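PDB 1ZPU: iron transport multicopper oxidase FET3 from Saccharomyces cerevisiae, which oxidises ferrous to ferric iron with molecular oxygen, using four copper ions, so that the permease FTR1 can take the iron into the cell. Local coordinates for residues P347-V352 / Q490-N495. Residues are numbered along the deposited sequence; the frame is centred on the assembly and turned at random.
Sequences PTLMTV and QQLSEN
L492 reaches across to M350 and L349 with its two methyl branches. Its CD1 rests on CG, SD and CE of M350, nearest to SD at 3.8 Å. The branch CD2 lies near the methyl end, 4.0 Å from M350 CE. The two side chains cross at a slant, and contact is spread along the outer half of the methionine. In M350, chi2 of 63° bends the chain about CB-CG, and the nearly extended chi3 then carries CE past both leucine methyls. L492 turns CG anti to its own carbonyl carbon (chi1 -57°), which, with CB directed toward the helix, brings both methyls to M350.

L349 meets the same leucine more loosely, with its CD2 4.3 Å from CD2 of L492. All of these contacts are apolar, and the backbones stay well apart, with the CA atoms of M350 and L492 separated by 8.4 Å. Were M350 cut back to an alanine, both methyls of L492 would probably lose their main partner and a gap would open between the segments.

L349 also packs on I484 of helix 481-486 and V458 of strand 457-463, while T507 touches M350. S493 is the N-cap of helix 494-502. Its OG accepts a weak hydrogen bond from the backbone N of H496.

The contact joins the short helix 348-352 of the third plastocyanin-like (cupredoxin) domain to the loop leading into helix 494-502. The L349 side chain lies about 11 Å from that of the type 3 copper ligand H397. This is a small, largely buried apolar contact within the multicopper oxidase fold.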
loop_
_atom_site.group_PDB
_atom_site.type_symbol
_atom_site.label_atom_id
_atom_site.label_comp_id
_atom_site.label_asym_id
_atom_site.label_seq_id
_atom_site.Cartn_x
_atom_site.Cartn_y
_atom_site.Cartn_z
ATOM N N PRO A 347 -9.547 3.898 19.047
ATOM C CA PRO A 347 -8.600 4.267 17.992
ATOM C C PRO A 347 -7.416 5.028 18.562
ATOM O O PRO A 347 -7.609 5.866 19.436
ATOM C CB PRO A 347 -9.415 5.208 17.105
ATOM C CG PRO A 347 -10.830 4.863 17.357
ATOM C CD PRO A 347 -10.924 4.328 18.732
ATOM N N THR A 348 -6.214 4.744 18.066
ATOM C CA THR A 348 -4.991 5.374 18.566
ATOM C C THR A 348 -5.139 6.889 18.695
ATOM O O THR A 348 -4.952 7.439 19.785
ATOM C CB THR A 348 -3.773 5.074 17.663
ATOM O OG1 THR A 348 -3.753 3.686 17.316
ATOM C CG2 THR A 348 -2.471 5.436 18.375
ATOM N N LEU A 349 -5.495 7.544 17.587
ATOM C CA LEU A 349 -5.650 9.002 17.559
ATOM C C LEU A 349 -6.637 9.525 18.609
ATOM O O LEU A 349 -6.378 10.533 19.270
ATOM C CB LEU A 349 -6.037 9.483 16.157
ATOM C CG LEU A 349 -6.206 10.980 15.877
ATOM C CD1 LEU A 349 -4.931 11.764 16.113
ATOM C CD2 LEU A 349 -6.663 11.165 14.459
ATOM N N MET A 350 -7.750 8.822 18.776
ATOM C CA MET A 350 -8.761 9.207 19.743
ATOM C C MET A 350 -8.227 9.229 21.179
ATOM O O MET A 350 -8.675 10.048 22.001
ATOM C CB MET A 350 -9.987 8.304 19.609
ATOM C CG MET A 350 -11.015 8.787 18.593
ATOM S SD MET A 350 -10.436 8.873 16.877
ATOM C CE MET A 350 -12.004 8.985 16.006
ATOM N N THR A 351 -7.265 8.355 21.482
ATOM C CA THR A 351 -6.691 8.355 22.832
ATOM C C THR A 351 -5.659 9.465 22.993
ATOM O O THR A 351 -5.638 10.123 24.034
ATOM C CB THR A 351 -6.173 6.968 23.352
ATOM O OG1 THR A 351 -4.755 6.860 23.187
ATOM C CG2 THR A 351 -6.877 5.801 22.679
ATOM N N VAL A 352 -4.836 9.708 21.971
ATOM C CA VAL A 352 -3.909 10.855 22.021
ATOM C C VAL A 352 -4.644 12.202 22.179
ATOM O O VAL A 352 -4.186 13.093 22.908
ATOM C CB VAL A 352 -2.843 10.882 20.860
ATOM C CG1 VAL A 352 -3.079 9.809 19.841
ATOM C CG2 VAL A 352 -2.734 12.266 20.214
ATOM N N GLN A 490 -6.194 19.447 13.670
ATOM C CA GLN A 490 -6.093 18.042 13.995
ATOM C C GLN A 490 -7.290 17.547 14.812
ATOM O O GLN A 490 -7.551 16.344 14.866
ATOM C CB GLN A 490 -4.791 17.819 14.749
ATOM C CG GLN A 490 -4.234 16.444 14.626
ATOM C CD GLN A 490 -3.729 16.135 13.241
ATOM O OE1 GLN A 490 -4.414 15.476 12.463
ATOM N NE2 GLN A 490 -2.527 16.607 12.923
ATOM N N GLN A 491 -8.015 18.479 15.433
ATOM C CA GLN A 491 -9.175 18.141 16.267
ATOM C C GLN A 491 -10.264 17.446 15.451
ATOM O O GLN A 491 -10.498 17.796 14.301
ATOM C CB GLN A 491 -9.736 19.378 16.996
ATOM C CG GLN A 491 -8.748 20.135 17.927
ATOM C CD GLN A 491 -8.012 19.212 18.910
ATOM O OE1 GLN A 491 -8.586 18.759 19.903
ATOM N NE2 GLN A 491 -6.732 18.939 18.630
ATOM N N LEU A 492 -10.909 16.449 16.050
ATOM C CA LEU A 492 -11.918 15.644 15.364
ATOM C C LEU A 492 -13.190 16.432 15.101
ATOM O O LEU A 492 -13.688 17.144 15.973
ATOM C CB LEU A 492 -12.244 14.360 16.138
ATOM C CG LEU A 492 -11.069 13.430 16.448
ATOM C CD1 LEU A 492 -11.402 12.474 17.583
ATOM C CD2 LEU A 492 -10.594 12.672 15.219
ATOM N N SER A 493 -13.704 16.289 13.886
ATOM C CA SER A 493 -14.926 16.946 13.441
ATOM C C SER A 493 -16.168 16.290 14.038
ATOM O O SER A 493 -16.108 15.156 14.524
ATOM C CB SER A 493 -15.014 16.870 11.919
ATOM O OG SER A 493 -15.031 15.522 11.485
ATOM N N GLU A 494 -17.293 17.001 13.984
ATOM C CA GLU A 494 -18.574 16.456 14.438
ATOM C C GLU A 494 -18.898 15.181 13.649
ATOM O O GLU A 494 -19.271 14.164 14.235
ATOM C CB GLU A 494 -19.727 17.475 14.314
ATOM C CG GLU A 494 -19.362 18.955 14.528
ATOM C CD GLU A 494 -19.465 19.412 15.978
ATOM O OE1 GLU A 494 -19.234 18.589 16.892
ATOM O OE2 GLU A 494 -19.772 20.609 16.205
ATOM N N ASN A 495 -18.728 15.235 12.330
ATOM C CA ASN A 495 -18.984 14.077 11.486
ATOM C C ASN A 495 -18.278 12.798 11.945
ATOM O O ASN A 495 -18.919 11.744 12.032
ATOM C CB ASN A 495 -18.648 14.362 10.026
ATOM C CG ASN A 495 -18.855 13.148 9.151
ATOM O OD1 ASN A 495 -17.942 12.706 8.443
ATOM N ND2 ASN A 495 -20.051 12.569 9.229
#